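Local coordinates for protein putative dehydrogenase (Pseudomonas fluorescens, PDB 6UUG) that oxidises methanesulfinate as the flavin-dependent monooxygenase component of a two-component system in bacterial sulfur assimilation, at residues Asn206-Asn209 with Gln215-Ser218; Val48-Arg53 with Lys58-Ala63. One frame throughout, in Å; residues are numbered along the deposited sequence.

Contact 1 of 2, residues Asn206-Asn209 with Gln215-Ser218; sequences NDWN and QTDS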
loop_
_atom_site.group_PDB
_atom_site.type_symbol
_atom_site.label_atom_id
_atom_site.label_comp_id
_atom_site.label_asym_id
_atom_site.label_seq_id
_atom_site.Cartn_x
_atom_site.Cartn_y
_atom_site.Cartn_z
ATOM N N ASN A 206 -19.227 5.250 -35.068
ATOM C CA ASN A 206 -19.736 5.745 -33.790
ATOM C C ASN A 206 -20.361 4.607 -32.983
ATOM O O ASN A 206 -21.475 4.710 -32.465
ATOM C CB ASN A 206 -20.732 6.890 -33.996
ATOM C CG ASN A 206 -20.632 7.956 -32.913
ATOM O OD1 ASN A 206 -20.061 7.726 -31.841
ATOM N ND2 ASN A 206 -21.188 9.131 -33.192
ATOM N N ASP A 207 -19.625 3.501 -32.903
ATOM C CA ASP A 207 -19.990 2.349 -32.091
ATOM C C ASP A 207 -19.293 2.354 -30.735
ATOM O O ASP A 207 -19.318 1.336 -30.032
ATOM C CB ASP A 207 -19.656 1.058 -32.840
ATOM C CG ASP A 207 -18.231 1.045 -33.358
ATOM O OD1 ASP A 207 -17.742 2.123 -33.764
ATOM O OD2 ASP A 207 -17.597 -0.031 -33.354
ATOM N N TRP A 208 -18.664 3.468 -30.366
ATOM C CA TRP A 208 -17.935 3.558 -29.108
ATOM C C TRP A 208 -18.844 3.227 -27.930
ATOM O O TRP A 208 -19.850 3.905 -27.696
ATOM C CB TRP A 208 -17.347 4.959 -28.958
ATOM C CG TRP A 208 -16.611 5.171 -27.674
ATOM C CD1 TRP A 208 -16.911 6.083 -26.697
ATOM C CD2 TRP A 208 -15.448 4.462 -27.221
ATOM N NE1 TRP A 208 -16.002 5.984 -25.664
ATOM C CE2 TRP A 208 -15.095 4.998 -25.962
ATOM C CE3 TRP A 208 -14.672 3.425 -27.754
ATOM C CZ2 TRP A 208 -13.993 4.538 -25.235
ATOM C CZ3 TRP A 208 -13.580 2.967 -27.028
ATOM C CH2 TRP A 208 -13.254 3.521 -25.781
ATOM N N ASN A 209 -18.480 2.180 -27.188
ATOM C CA ASN A 209 -19.301 1.691 -26.081
ATOM C C ASN A 209 -18.344 1.167 -25.010
ATOM O O ASN A 209 -17.880 0.024 -25.092
ATOM C CB ASN A 209 -20.268 0.614 -26.560
ATOM C CG ASN A 209 -21.444 0.419 -25.621
ATOM O OD1 ASN A 209 -21.835 1.333 -24.887
ATOM N ND2 ASN A 209 -22.020 -0.779 -25.642
ATOM N N GLN A 215 -18.283 9.653 -23.903
ATOM C CA GLN A 215 -18.688 10.642 -24.899
ATOM C C GLN A 215 -17.495 11.143 -25.711
ATOM O O GLN A 215 -17.519 12.265 -26.223
ATOM C CB GLN A 215 -19.429 11.810 -24.245
ATOM C CG GLN A 215 -20.812 11.423 -23.692
ATOM C CD GLN A 215 -21.706 12.625 -23.415
ATOM O OE1 GLN A 215 -21.323 13.554 -22.695
ATOM N NE2 GLN A 215 -22.906 12.619 -24.002
ATOM N N THR A 216 -16.461 10.314 -25.864
ATOM C CA THR A 216 -15.305 10.639 -26.696
ATOM C C THR A 216 -15.404 10.091 -28.119
ATOM O O THR A 216 -14.490 10.327 -28.917
ATOM C CB THR A 216 -14.013 10.121 -26.046
ATOM O OG1 THR A 216 -14.098 8.696 -25.864
ATOM C CG2 THR A 216 -13.791 10.794 -24.700
ATOM N N ASP A 217 -16.473 9.360 -28.456
ATOM C CA ASP A 217 -16.682 8.843 -29.815
ATOM C C ASP A 217 -15.502 8.000 -30.299
ATOM O O ASP A 217 -15.152 8.024 -31.480
ATOM C CB ASP A 217 -16.950 9.983 -30.812
ATOM C CG ASP A 217 -18.177 10.804 -30.459
ATOM O OD1 ASP A 217 -19.230 10.203 -30.145
ATOM O OD2 ASP A 217 -18.086 12.055 -30.498
ATOM N N SER A 218 -14.880 7.237 -29.396
ATOM C CA SER A 218 -13.648 6.532 -29.752
ATOM C C SER A 218 -13.928 5.226 -30.494
ATOM O O SER A 218 -13.193 4.245 -30.326
ATOM C CB SER A 218 -12.794 6.253 -28.505
ATOM O OG SER A 218 -12.295 7.445 -27.912
#
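The long loop between strands 202-204 and 221-228 folds back on itself where the indole of Trp208 lies flat against Ser218. The evidence is a CH-pi contact: Ser218 CB stands 3.4 Å from the centroid of the Trp208 six-membered ring, only 11° off the ring normal. The backbone joins in, for Ser218 N is 3.2 Å from Trp208 CG and Ser218 O lies 3.1 Å from Trp208 CE3. With CG anti to the backbone N (chi1 178°), the Trp208 ring reaches across the loop to the returning chain. The strands at the loop's two ends, 202-204 and 221-228, pair antiparallel in the beta part of this acyl-CoA dehydrogenase-like fold, and Asp207 OD1 adds a bond to the backbone N of Ser220. Trp208 NE1 is hydrogen-bonded to the carbonyl of Gln213; Thr216 OG1, 3.3 Å from Trp208 NE1, is at a poor angle for a bond and has that same carbonyl as partner. A leucine at Trp208 would probably leave the Gln213 carbonyl short of one donor and strip the aromatic face from Ser218 CB. Further along, Ser218 OG bonds to Ser169 OG, while Asp217 OD1 is tied to Thr56 OG1.

Contact 2 of 2, residues Val48-Arg53 with Lys58-Ala63; sequences VERDER and KAERDA
Arg50 NE has two partners of different kinds: a hydrogen bond with Thr46 OG1, and the charge of Glu60, whose OE2 lies 3.4 Å from Arg50 NE. The second is a salt bridge without a hydrogen bond, because the Glu60 oxygen sits well out of the guanidinium plane and no N-H points at it. The two flat groups are stacked instead, their planes only 14° apart. Glu60 CG lies over the centre of the guanidinium face, 3.8 Å from Arg50 CZ, and the carboxylate extends toward the aliphatic end, where Arg50 CD is 3.6 Å from Glu60 OE2. The side chains come from opposite directions and span the distance between backbones, whose nearest CA atoms, those of Arg50 and Glu60, are 10.4 Å apart. A bend at chi3 (-77°) turns the Arg50 guanidinium out of line with its chain, and a bend at chi2 (67°) folds Glu60 so that CG and the carboxylate meet the same group. Other bonds fix the guanidinium's rotation: NH2 goes to the carbonyl of Phe43, and NH1 forms a salt bridge with Asp99 and a hydrogen bond with Gln215 OE1. In the N-terminal helical part of the fold, the contact joins the last turns of helix 32-53 to the first turns of helix 58-67; Glu60 also packs on Phe43 and Thr46 of helix 32-53 and on Ile102 of helix 100-119.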
loop_
_atom_site.group_PDB
_atom_site.type_symbol
_atom_site.label_atom_id
_atom_site.label_comp_id
_atom_site.label_asym_id
_atom_site.label_seq_id
_atom_site.Cartn_x
_atom_site.Cartn_y
_atom_site.Cartn_z
ATOM N N VAL A 48 -23.857 14.180 -15.296
ATOM C CA VAL A 48 -24.268 12.871 -14.793
ATOM C C VAL A 48 -25.212 12.188 -15.778
ATOM O O VAL A 48 -25.057 10.999 -16.084
ATOM C CB VAL A 48 -24.901 13.013 -13.397
ATOM C CG1 VAL A 48 -25.504 11.699 -12.938
ATOM C CG2 VAL A 48 -23.855 13.494 -12.402
ATOM N N GLU A 49 -26.195 12.933 -16.301
ATOM C CA GLU A 49 -27.128 12.360 -17.269
ATOM C C GLU A 49 -26.420 11.948 -18.555
ATOM O O GLU A 49 -26.785 10.946 -19.180
ATOM C CB GLU A 49 -28.245 13.363 -17.574
ATOM N N ARG A 50 -25.411 12.714 -18.977
ATOM C CA ARG A 50 -24.729 12.393 -20.225
ATOM C C ARG A 50 -23.749 11.233 -20.066
ATOM O O ARG A 50 -23.454 10.543 -21.049
ATOM C CB ARG A 50 -24.011 13.639 -20.768
ATOM C CG ARG A 50 -24.967 14.745 -21.209
ATOM C CD ARG A 50 -24.248 15.915 -21.864
ATOM N NE ARG A 50 -23.582 16.774 -20.887
ATOM C CZ ARG A 50 -22.269 16.778 -20.664
ATOM N NH1 ARG A 50 -21.473 15.981 -21.361
ATOM N NH2 ARG A 50 -21.754 17.591 -19.757
ATOM N N ASP A 51 -23.220 11.015 -18.855
ATOM C CA ASP A 51 -22.414 9.821 -18.614
ATOM C C ASP A 51 -23.242 8.559 -18.834
ATOM O O ASP A 51 -22.746 7.567 -19.375
ATOM C CB ASP A 51 -21.839 9.859 -17.197
ATOM C CG ASP A 51 -21.143 8.568 -16.812
ATOM O OD1 ASP A 51 -20.002 8.340 -17.272
ATOM O OD2 ASP A 51 -21.744 7.783 -16.046
ATOM N N GLU A 52 -24.519 8.600 -18.445
ATOM C CA GLU A 52 -25.421 7.480 -18.699
ATOM C C GLU A 52 -25.758 7.365 -20.183
ATOM O O GLU A 52 -25.703 6.271 -20.759
ATOM C CB GLU A 52 -26.696 7.649 -17.869
ATOM C CG GLU A 52 -27.824 6.698 -18.262
ATOM C CD GLU A 52 -29.150 7.072 -17.624
ATOM O OE1 GLU A 52 -29.189 8.075 -16.879
ATOM O OE2 GLU A 52 -30.152 6.365 -17.869
ATOM N N ARG A 53 -26.089 8.492 -20.821
ATOM C CA ARG A 53 -26.562 8.462 -22.203
ATOM C C ARG A 53 -25.468 8.029 -23.171
ATOM O O ARG A 53 -25.731 7.269 -24.111
ATOM C CB ARG A 53 -27.111 9.834 -22.594
ATOM C CG ARG A 53 -27.255 10.043 -24.100
ATOM C CD ARG A 53 -28.338 11.058 -24.441
ATOM N NE ARG A 53 -27.896 12.443 -24.298
ATOM C CZ ARG A 53 -28.111 13.198 -23.224
ATOM N NH1 ARG A 53 -28.765 12.703 -22.179
ATOM N NH2 ARG A 53 -27.673 14.451 -23.194
ATOM N N LYS A 58 -23.173 16.744 -28.591
ATOM C CA LYS A 58 -23.193 17.754 -29.650
ATOM C C LYS A 58 -23.391 19.160 -29.093
ATOM O O LYS A 58 -22.711 20.103 -29.518
ATOM C CB LYS A 58 -24.282 17.405 -30.667
ATOM C CG LYS A 58 -24.540 18.478 -31.716
ATOM C CD LYS A 58 -23.314 18.756 -32.572
ATOM C CE LYS A 58 -23.660 19.702 -33.725
ATOM N NZ LYS A 58 -22.453 20.237 -34.424
ATOM N N ALA A 59 -24.321 19.329 -28.143
ATOM C CA ALA A 59 -24.550 20.648 -27.562
ATOM C C ALA A 59 -23.294 21.184 -26.877
ATOM O O ALA A 59 -22.982 22.381 -26.968
ATOM C CB ALA A 59 -25.717 20.581 -26.574
ATOM N N GLU A 60 -22.559 20.310 -26.185
ATOM C CA GLU A 60 -21.342 20.742 -25.505
ATOM C C GLU A 60 -20.229 21.045 -26.503
ATOM O O GLU A 60 -19.454 21.988 -26.310
ATOM C CB GLU A 60 -20.898 19.674 -24.500
ATOM C CG GLU A 60 -21.830 19.500 -23.299
ATOM C CD GLU A 60 -23.208 18.942 -23.663
ATOM O OE1 GLU A 60 -23.302 18.115 -24.601
ATOM O OE2 GLU A 60 -24.201 19.343 -23.013
ATOM N N ARG A 61 -20.134 20.256 -27.574
ATOM C CA ARG A 61 -19.130 20.522 -28.596
ATOM C C ARG A 61 -19.412 21.839 -29.308
ATOM O O ARG A 61 -18.484 22.597 -29.612
ATOM C CB ARG A 61 -19.072 19.360 -29.591
ATOM C CG ARG A 61 -18.591 18.035 -28.973
ATOM C CD ARG A 61 -18.727 16.861 -29.939
ATOM N NE ARG A 61 -17.911 17.062 -31.128
ATOM C CZ ARG A 61 -16.649 16.665 -31.252
ATOM N NH1 ARG A 61 -16.037 16.020 -30.255
ATOM N NH2 ARG A 61 -15.992 16.916 -32.376
ATOM N N ASP A 62 -20.692 22.146 -29.564
ATOM C CA ASP A 62 -21.018 23.444 -30.156
ATOM C C ASP A 62 -20.697 24.585 -29.196
ATOM O O ASP A 62 -20.260 25.660 -29.623
ATOM C CB ASP A 62 -22.496 23.492 -30.565
ATOM C CG ASP A 62 -22.790 22.681 -31.821
ATOM O OD1 ASP A 62 -21.844 22.355 -32.575
ATOM O OD2 ASP A 62 -23.980 22.373 -32.050
ATOM N N ALA A 63 -20.907 24.372 -27.894
ATOM C CA ALA A 63 -20.534 25.382 -26.910
ATOM C C ALA A 63 -19.034 25.655 -26.936
ATOM O O ALA A 63 -18.603 26.794 -26.739
ATOM C CB ALA A 63 -20.979 24.946 -25.515
#

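Contact 1 is buried and lies within a single loop between two strands, whereas contact 2 is partly buried and joins two consecutive helices. Contact 1 also buries more surface between its segments, 257 Å² against 99 Å² in contact 2. Their chemistry differs as well, an aromatic face packed on serine in the first and a stacked pair of opposite charges in the second. With centres about 13 Å apart, they meet directly through Gln215 OE1, 2.8 Å from Arg50 NH1, a probable hydrogen bond. Gln215 NE2 also binds the carbonyl of Gly54, in the turn between the two helices, which tethers the beta loop to the helical part.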